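Local coordinates for protein alpha-L-rhamnosidase (Klebsiella oxytoca, PDB 4XHC) that hydrolyses alpha-L-rhamnosides as a member of glycoside hydrolase family 78 and binds alpha-L-rhamnose in a pocket rich in aromatic and acidic residues, at residues A[107-112]-A[122-127]; A[341-346]-A[402-407]; A[420-425]-A[430-435]. One frame throughout, in Å; residues are numbered along the deposited sequence.

Overall arrangement
The three contacts follow one another along the chain without nesting and fall in two separate parts of the enzyme. Contact 1 belongs to the N-terminal beta domain, where strands 106-115 and 122-129 come from two different antiparallel sheets. Contacts 2 and 3 lie in the helical six-hairpin glycosidase domain, on the other side of the chain's centre. Their centres are 16 Å apart, with nearest atoms about 7 Å apart, and the side chains of both reach helix 368-389. Contact 1 is far from both, its centre 61 Å from that of contact 2 and 53 Å from that of contact 3, a separation that reflects the two-domain build of this rhamnosidase.

Contact 1 of 3, residues A[107-112]-A[122-127]; sequences LHFLCQ and AHLQLT
L107 turns its CG away from the backbone nitrogen (chi1 -168°), which carries CD2 across to L126; there CG lies anti to the carbonyl carbon (chi1 -51°) and CD1 reaches back. The two methyl groups, L107 CD2 and L126 CD1, approach to 3.9 Å, and the leucine side chains cross at a slant. The same CD1 serves a second neighbour. F109 CE2 lies 4.3 Å from L126 CD1, and the adjoining ring atom, F109 CZ, is 4.4 Å from L124 CD1. Both leucine methyls meet the phenylalanine ring obliquely.

All four side chains leave their backbones toward the opposite strand and are buried. No hydrogen bond joins the segments, whose axes come no closer than 11.2 Å and run at 143° to each other. That spacing is the one expected for layers of a beta sandwich, with apolar side chains interleaved between two sheets. In this N-terminal domain, strand 106-115 belongs to the four-stranded antiparallel sheet, where F109 bonds through its backbone to I165, and strand 122-129 to the six-stranded one. Strand 153-158 extends the apolar layer, L156 touching F109 and L126 and L158 touching L124, while strand 175-182 adds L176 against L107 and V180 against L124.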
loop_
_atom_site.group_PDB
_atom_site.type_symbol
_atom_site.label_atom_id
_atom_site.label_comp_id
_atom_site.label_asym_id
_atom_site.label_seq_id
_atom_site.Cartn_x
_atom_site.Cartn_y
_atom_site.Cartn_z
ATOM N N LEU A 107 4.002 12.342 5.836
ATOM C CA LEU A 107 5.017 11.596 6.597
ATOM C C LEU A 107 6.330 11.375 5.811
ATOM O O LEU A 107 6.308 11.016 4.632
ATOM C CB LEU A 107 4.447 10.246 7.027
ATOM C CG LEU A 107 5.256 9.457 8.060
ATOM C CD1 LEU A 107 5.217 10.114 9.430
ATOM C CD2 LEU A 107 4.740 8.029 8.163
ATOM N N HIS A 108 7.461 11.600 6.482
ATOM C CA HIS A 108 8.799 11.377 5.923
ATOM C C HIS A 108 9.567 10.531 6.920
ATOM O O HIS A 108 9.527 10.823 8.107
ATOM C CB HIS A 108 9.509 12.728 5.705
ATOM C CG HIS A 108 10.950 12.622 5.288
ATOM N ND1 HIS A 108 11.970 13.248 5.973
ATOM C CD2 HIS A 108 11.538 11.997 4.241
ATOM C CE1 HIS A 108 13.123 13.002 5.378
ATOM N NE2 HIS A 108 12.888 12.246 4.322
ATOM N N PHE A 109 10.240 9.476 6.461
ATOM C CA PHE A 109 11.171 8.731 7.328
ATOM C C PHE A 109 12.314 8.071 6.559
ATOM O O PHE A 109 12.218 7.842 5.360
ATOM C CB PHE A 109 10.433 7.693 8.186
ATOM C CG PHE A 109 9.802 6.581 7.398
ATOM C CD1 PHE A 109 10.565 5.516 6.941
ATOM C CD2 PHE A 109 8.445 6.595 7.124
ATOM C CE1 PHE A 109 9.990 4.493 6.210
ATOM C CE2 PHE A 109 7.862 5.580 6.394
ATOM C CZ PHE A 109 8.633 4.526 5.933
ATOM N N LEU A 110 13.406 7.800 7.262
ATOM C CA LEU A 110 14.535 7.065 6.708
ATOM C C LEU A 110 14.675 5.776 7.481
ATOM O O LEU A 110 14.482 5.759 8.691
ATOM C CB LEU A 110 15.850 7.848 6.850
ATOM C CG LEU A 110 16.024 9.249 6.255
ATOM C CD1 LEU A 110 17.506 9.614 6.285
ATOM C CD2 LEU A 110 15.489 9.345 4.837
ATOM N N CYS A 111 15.040 4.702 6.794
ATOM C CA CYS A 111 15.355 3.453 7.471
ATOM C C CYS A 111 16.393 2.641 6.705
ATOM O O CYS A 111 16.599 2.854 5.516
ATOM C CB CYS A 111 14.080 2.629 7.717
ATOM S SG CYS A 111 13.237 2.024 6.238
ATOM N N GLN A 112 17.025 1.705 7.412
ATOM C CA GLN A 112 18.171 0.965 6.897
ATOM C C GLN A 112 18.301 -0.428 7.502
ATOM O O GLN A 112 17.697 -0.742 8.522
ATOM C CB GLN A 112 19.455 1.747 7.183
ATOM C CG GLN A 112 19.693 2.006 8.658
ATOM C CD GLN A 112 20.889 2.891 8.904
ATOM O OE1 GLN A 112 21.040 3.934 8.281
ATOM N NE2 GLN A 112 21.747 2.480 9.825
ATOM N N ALA A 122 11.255 -5.478 2.721
ATOM C CA ALA A 122 10.767 -5.231 4.068
ATOM C C ALA A 122 9.301 -4.792 3.995
ATOM O O ALA A 122 8.985 -3.784 3.356
ATOM C CB ALA A 122 11.612 -4.168 4.743
ATOM N N HIS A 123 8.416 -5.548 4.638
ATOM C CA HIS A 123 6.988 -5.272 4.584
ATOM C C HIS A 123 6.545 -4.601 5.882
ATOM O O HIS A 123 6.613 -5.194 6.948
ATOM C CB HIS A 123 6.227 -6.578 4.326
ATOM C CG HIS A 123 4.737 -6.457 4.396
ATOM N ND1 HIS A 123 3.915 -7.548 4.580
ATOM C CD2 HIS A 123 3.920 -5.381 4.312
ATOM C CE1 HIS A 123 2.656 -7.152 4.607
ATOM N NE2 HIS A 123 2.630 -5.841 4.444
ATOM N N LEU A 124 6.098 -3.354 5.777
ATOM C CA LEU A 124 5.647 -2.588 6.926
ATOM C C LEU A 124 4.174 -2.298 6.814
ATOM O O LEU A 124 3.619 -2.310 5.728
ATOM C CB LEU A 124 6.354 -1.237 6.991
ATOM C CG LEU A 124 7.868 -1.222 7.065
ATOM C CD1 LEU A 124 8.355 0.205 6.894
ATOM C CD2 LEU A 124 8.348 -1.806 8.381
ATOM N N GLN A 125 3.568 -1.995 7.955
ATOM C CA GLN A 125 2.200 -1.515 8.023
ATOM C C GLN A 125 2.145 -0.310 8.941
ATOM O O GLN A 125 2.592 -0.388 10.088
ATOM C CB GLN A 125 1.297 -2.608 8.580
ATOM C CG GLN A 125 -0.048 -2.127 9.111
ATOM C CD GLN A 125 -1.157 -3.049 8.737
ATOM O OE1 GLN A 125 -1.731 -3.747 9.583
ATOM N NE2 GLN A 125 -1.459 -3.080 7.453
ATOM N N LEU A 126 1.576 0.787 8.437
ATOM C CA LEU A 126 1.428 2.020 9.200
ATOM C C LEU A 126 -0.034 2.299 9.492
ATOM O O LEU A 126 -0.891 2.075 8.645
ATOM C CB LEU A 126 2.010 3.194 8.423
ATOM C CG LEU A 126 3.429 3.039 7.878
ATOM C CD1 LEU A 126 3.875 4.355 7.284
ATOM C CD2 LEU A 126 4.403 2.607 8.960
ATOM N N THR A 127 -0.316 2.780 10.699
ATOM C CA THR A 127 -1.681 3.139 11.103
ATOM C C THR A 127 -1.653 4.489 11.804
ATOM O O THR A 127 -0.802 4.730 12.661
ATOM C CB THR A 127 -2.277 2.073 12.024
ATOM O OG1 THR A 127 -2.039 0.789 11.461
ATOM C CG2 THR A 127 -3.760 2.247 12.176
#

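Contact 2 of 3, residues A[341-346]-A[402-407]; sequences TRCDAS and QQLKSA
Apolar packing between C343 and L404 is one half of this contact. C343 SG rests 4.0 Å from L404 CD2. The leucine's CB leaves the helix to one side of the loop, and with CG anti to the carbonyl carbon (chi1 -62°) the branch ends nearer to the sulfur than it begins. L375 of helix 368-389 touches both side chains, so the pair sits in a small buried apolar cluster.

The other half is a backbone-to-methyl contact: the carbonyl oxygen S346 O faces A407 CB, where the loop passes nearest the helix, with S346 CA 6.6 Å from A407 CA.

No hydrogen bond crosses between the segments; the bonds here brace each one separately. S346 OG donates to D344 OD1 over 2.7 Å, meeting the syn side of the carboxylate but 27° out of its plane. OD1 also accepts from the backbone N of V348, which ties the turn together. On the helix, Q402 O takes both the backbone N and the hydroxyl of S406, one from each face of its carbonyl plane.

A loop after helix 322-340 thus folds against the flank of helix 391-412, in a catalytic domain of the (alpha/alpha)6-barrel type known for family 78.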
loop_
_atom_site.group_PDB
_atom_site.type_symbol
_atom_site.label_atom_id
_atom_site.label_comp_id
_atom_site.label_asym_id
_atom_site.label_seq_id
_atom_site.Cartn_x
_atom_site.Cartn_y
_atom_site.Cartn_z
ATOM N N THR A 341 -41.110 28.418 -0.544
ATOM C CA THR A 341 -42.076 27.497 -1.163
ATOM C C THR A 341 -42.360 26.270 -0.285
ATOM O O THR A 341 -43.315 25.546 -0.532
ATOM C CB THR A 341 -41.629 26.998 -2.563
ATOM O OG1 THR A 341 -40.459 26.178 -2.440
ATOM C CG2 THR A 341 -41.352 28.165 -3.502
ATOM N N ARG A 342 -41.550 26.035 0.742
ATOM C CA ARG A 342 -41.837 24.929 1.643
ATOM C C ARG A 342 -42.913 25.237 2.696
ATOM O O ARG A 342 -43.317 24.349 3.435
ATOM C CB ARG A 342 -40.566 24.420 2.322
ATOM C CG ARG A 342 -40.580 22.906 2.430
ATOM C CD ARG A 342 -39.559 22.390 3.403
ATOM N NE ARG A 342 -39.988 21.124 3.984
ATOM C CZ ARG A 342 -39.670 19.921 3.525
ATOM N NH1 ARG A 342 -38.921 19.769 2.440
ATOM N NH2 ARG A 342 -40.105 18.853 4.173
ATOM N N CYS A 343 -43.370 26.479 2.769
ATOM C CA CYS A 343 -44.415 26.846 3.716
ATOM C C CYS A 343 -45.778 26.496 3.168
ATOM O O CYS A 343 -46.011 26.648 1.985
ATOM C CB CYS A 343 -44.354 28.337 4.023
ATOM S SG CYS A 343 -42.764 28.830 4.738
ATOM N N ASP A 344 -46.666 26.025 4.040
ATOM C CA ASP A 344 -48.070 25.796 3.683
ATOM C C ASP A 344 -48.834 27.135 3.638
ATOM O O ASP A 344 -48.231 28.211 3.801
ATOM C CB ASP A 344 -48.737 24.768 4.632
ATOM C CG ASP A 344 -48.817 25.232 6.100
ATOM O OD1 ASP A 344 -48.907 26.455 6.374
ATOM O OD2 ASP A 344 -48.803 24.353 6.995
ATOM N N ALA A 345 -50.148 27.062 3.402
ATOM C CA ALA A 345 -51.014 28.249 3.369
ATOM C C ALA A 345 -50.855 29.106 4.631
ATOM O O ALA A 345 -50.683 30.321 4.532
ATOM C CB ALA A 345 -52.473 27.844 3.182
ATOM N N SER A 346 -50.874 28.461 5.801
ATOM C CA SER A 346 -50.742 29.142 7.105
ATOM C C SER A 346 -49.314 29.653 7.484
ATOM O O SER A 346 -49.134 30.243 8.542
ATOM C CB SER A 346 -51.280 28.230 8.217
ATOM O OG SER A 346 -50.310 27.269 8.592
ATOM N N GLN A 402 -43.169 38.768 9.402
ATOM C CA GLN A 402 -44.224 38.863 10.392
ATOM C C GLN A 402 -45.170 37.662 10.340
ATOM O O GLN A 402 -45.560 37.139 11.384
ATOM C CB GLN A 402 -45.025 40.169 10.221
ATOM C CG GLN A 402 -45.707 40.634 11.498
ATOM C CD GLN A 402 -44.865 40.339 12.741
ATOM O OE1 GLN A 402 -45.121 39.365 13.470
ATOM N NE2 GLN A 402 -43.827 41.142 12.963
ATOM N N GLN A 403 -45.555 37.249 9.131
ATOM C CA GLN A 403 -46.425 36.080 8.955
ATOM C C GLN A 403 -45.797 34.851 9.562
ATOM O O GLN A 403 -46.453 34.132 10.308
ATOM C CB GLN A 403 -46.742 35.856 7.480
ATOM C CG GLN A 403 -47.718 36.890 6.944
ATOM C CD GLN A 403 -47.833 36.843 5.440
ATOM O OE1 GLN A 403 -47.669 35.777 4.834
ATOM N NE2 GLN A 403 -48.119 37.992 4.826
ATOM N N LEU A 404 -44.514 34.634 9.275
ATOM C CA LEU A 404 -43.805 33.442 9.748
ATOM C C LEU A 404 -43.672 33.417 11.270
ATOM O O LEU A 404 -43.896 32.380 11.893
ATOM C CB LEU A 404 -42.416 33.342 9.112
ATOM C CG LEU A 404 -42.332 33.197 7.593
ATOM C CD1 LEU A 404 -40.878 33.110 7.154
ATOM C CD2 LEU A 404 -43.103 31.979 7.107
ATOM N N LYS A 405 -43.299 34.545 11.866
ATOM C CA LYS A 405 -43.243 34.634 13.322
ATOM C C LYS A 405 -44.608 34.363 13.969
ATOM O O LYS A 405 -44.686 33.606 14.935
ATOM C CB LYS A 405 -42.742 35.998 13.771
ATOM C CG LYS A 405 -41.288 36.244 13.459
ATOM C CD LYS A 405 -40.762 37.450 14.208
ATOM C CE LYS A 405 -39.328 37.711 13.805
ATOM N NZ LYS A 405 -38.677 38.743 14.644
ATOM N N SER A 406 -45.670 34.986 13.451
ATOM C CA SER A 406 -47.027 34.731 13.954
ATOM C C SER A 406 -47.433 33.269 13.815
ATOM O O SER A 406 -47.982 32.679 14.749
ATOM C CB SER A 406 -48.059 35.590 13.231
ATOM O OG SER A 406 -47.874 36.941 13.577
ATOM N N ALA A 407 -47.172 32.693 12.652
ATOM C CA ALA A 407 -47.510 31.307 12.407
ATOM C C ALA A 407 -46.750 30.378 13.366
ATOM O O ALA A 407 -47.292 29.366 13.819
ATOM C CB ALA A 407 -47.219 30.950 10.964
#

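Contact 3 of 3, residues A[420-425]-A[430-435]; sequences YVSGAR and WASQIW
Y420 and Q433 make the tight part of this contact, the glutamine amide pairing with the backbone of a single residue. Y420 N donates to Q433 OE1 over 2.9 Å, and Q433 NE2 returns a bond of 3.0 Å to Y420 O. Both are nearly straight, at 167°, and each acceptor is met in its carbonyl plane on a lone pair. NE2 also donates to S429 O, so three bonds fix the rotation of the amide. The side chain doubles back at chi2 (-47°), which folds the amide toward the strand end. OE1 lies at the edge of the Y420 ring, close to its plane, 3.6 Å from CD2, and ring and amide planes differ by only 16°.

Here the short strand 419-420 gives way to the loop that enters helix 430-438 of the six-hairpin domain, and the Q433 side chain does for Y420 what the backbone of a neighbouring strand would do. Helix 444-456 touches Y420 through Q446 and I450, and W413 meets its ring edge-to-face.

Toward S422 the grip slackens. S422 CB stands 3.7 Å from S432 OG, with no direct hydrogen bond between the serines. A water lies 2.6 Å from S432 OG and reaches S422 OG by a weak bond. Each hydroxyl has protein partners as well, N366 OD1 and A369 N for S422, S429 OG for S432. Past G423 the loop swings away from the helix, and A424 and R425 lie at the protein surface.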
loop_
_atom_site.group_PDB
_atom_site.type_symbol
_atom_site.label_atom_id
_atom_site.label_comp_id
_atom_site.label_asym_id
_atom_site.label_seq_id
_atom_site.Cartn_x
_atom_site.Cartn_y
_atom_site.Cartn_z
ATOM N N TYR A 420 -41.702 25.263 22.516
ATOM C CA TYR A 420 -42.270 25.016 21.204
ATOM C C TYR A 420 -42.286 23.505 20.932
ATOM O O TYR A 420 -41.345 22.797 21.287
ATOM C CB TYR A 420 -41.466 25.741 20.115
ATOM C CG TYR A 420 -41.493 27.259 20.198
ATOM C CD1 TYR A 420 -42.546 27.990 19.650
ATOM C CD2 TYR A 420 -40.457 27.961 20.810
ATOM C CE1 TYR A 420 -42.567 29.375 19.716
ATOM C CE2 TYR A 420 -40.471 29.344 20.887
ATOM C CZ TYR A 420 -41.522 30.049 20.333
ATOM O OH TYR A 420 -41.531 31.429 20.406
ATOM N N VAL A 421 -43.352 23.029 20.294
ATOM C CA VAL A 421 -43.435 21.649 19.839
ATOM C C VAL A 421 -43.138 21.549 18.334
ATOM O O VAL A 421 -43.212 22.534 17.606
ATOM C CB VAL A 421 -44.807 21.021 20.157
ATOM C CG1 VAL A 421 -45.088 21.105 21.648
ATOM C CG2 VAL A 421 -45.929 21.681 19.365
ATOM N N SER A 422 -42.805 20.347 17.875
ATOM C CA SER A 422 -42.387 20.124 16.488
ATOM C C SER A 422 -42.989 18.826 15.922
ATOM O O SER A 422 -42.945 17.773 16.564
ATOM C CB SER A 422 -40.856 20.087 16.422
ATOM O OG SER A 422 -40.384 20.112 15.082
ATOM N N GLY A 423 -43.558 18.919 14.723
ATOM C CA GLY A 423 -44.139 17.769 14.032
ATOM C C GLY A 423 -45.509 17.353 14.519
ATOM O O GLY A 423 -45.994 17.832 15.541
ATOM N N ALA A 424 -46.115 16.419 13.794
ATOM C CA ALA A 424 -47.437 15.884 14.126
ATOM C C ALA A 424 -47.532 15.237 15.509
ATOM O O ALA A 424 -48.592 15.258 16.107
ATOM C CB ALA A 424 -47.887 14.896 13.061
ATOM N N ARG A 425 -46.445 14.678 16.027
ATOM C CA ARG A 425 -46.468 14.106 17.381
ATOM C C ARG A 425 -45.993 15.091 18.484
ATOM O O ARG A 425 -45.766 14.697 19.626
ATOM C CB ARG A 425 -45.684 12.793 17.410
ATOM C CG ARG A 425 -46.548 11.583 17.119
ATOM C CD ARG A 425 -45.738 10.394 16.608
ATOM N NE ARG A 425 -44.486 10.176 17.369
ATOM C CZ ARG A 425 -44.420 9.636 18.593
ATOM N NH1 ARG A 425 -45.532 9.276 19.236
ATOM N NH2 ARG A 425 -43.237 9.466 19.180
ATOM N N TRP A 430 -34.386 20.310 22.334
ATOM C CA TRP A 430 -33.563 21.494 22.595
ATOM C C TRP A 430 -33.460 22.352 21.338
ATOM O O TRP A 430 -33.486 23.580 21.414
ATOM C CB TRP A 430 -32.151 21.107 23.029
ATOM C CG TRP A 430 -32.022 20.738 24.451
ATOM C CD1 TRP A 430 -32.446 19.588 25.034
ATOM C CD2 TRP A 430 -31.395 21.503 25.478
ATOM N NE1 TRP A 430 -32.133 19.591 26.365
ATOM C CE2 TRP A 430 -31.484 20.755 26.663
ATOM C CE3 TRP A 430 -30.773 22.749 25.516
ATOM C CZ2 TRP A 430 -30.973 21.206 27.869
ATOM C CZ3 TRP A 430 -30.259 23.198 26.723
ATOM C CH2 TRP A 430 -30.362 22.422 27.885
ATOM N N ALA A 431 -33.324 21.701 20.189
ATOM C CA ALA A 431 -33.082 22.409 18.947
ATOM C C ALA A 431 -34.209 23.403 18.608
ATOM O O ALA A 431 -33.954 24.555 18.259
ATOM C CB ALA A 431 -32.887 21.413 17.818
ATOM N N SER A 432 -35.448 22.957 18.729
ATOM C CA SER A 432 -36.592 23.816 18.469
ATOM C C SER A 432 -36.518 25.116 19.259
ATOM O O SER A 432 -36.756 26.188 18.711
ATOM C CB SER A 432 -37.894 23.092 18.820
ATOM O OG SER A 432 -38.035 21.893 18.081
ATOM N N GLN A 433 -36.181 25.021 20.541
ATOM C CA GLN A 433 -36.183 26.199 21.420
ATOM C C GLN A 433 -35.059 27.149 21.035
ATOM O O GLN A 433 -35.241 28.358 20.965
ATOM C CB GLN A 433 -36.001 25.808 22.887
ATOM C CG GLN A 433 -36.748 24.562 23.327
ATOM C CD GLN A 433 -38.187 24.541 22.863
ATOM O OE1 GLN A 433 -38.871 25.560 22.908
ATOM N NE2 GLN A 433 -38.656 23.378 22.426
ATOM N N ILE A 434 -33.890 26.581 20.785
ATOM C CA ILE A 434 -32.699 27.363 20.469
ATOM C C ILE A 434 -32.935 28.193 19.213
ATOM O O ILE A 434 -32.666 29.394 19.205
ATOM C CB ILE A 434 -31.472 26.434 20.280
ATOM C CG1 ILE A 434 -31.067 25.809 21.620
ATOM C CG2 ILE A 434 -30.292 27.190 19.696
ATOM C CD1 ILE A 434 -30.161 24.605 21.491
ATOM N N TRP A 435 -33.447 27.548 18.166
ATOM C CA TRP A 435 -33.586 28.207 16.872
ATOM C C TRP A 435 -34.720 29.213 16.839
ATOM O O TRP A 435 -34.593 30.257 16.207
ATOM C CB TRP A 435 -33.725 27.192 15.731
ATOM C CG TRP A 435 -32.408 26.808 15.188
ATOM C CD1 TRP A 435 -31.767 25.605 15.333
ATOM C CD2 TRP A 435 -31.522 27.646 14.450
ATOM N NE1 TRP A 435 -30.544 25.644 14.710
ATOM C CE2 TRP A 435 -30.367 26.886 14.161
ATOM C CE3 TRP A 435 -31.585 28.971 14.010
ATOM C CZ2 TRP A 435 -29.284 27.411 13.442
ATOM C CZ3 TRP A 435 -30.505 29.496 13.293
ATOM C CH2 TRP A 435 -29.374 28.716 13.017
HETATM O O HOH W 1 -37.243 21.025 15.744
#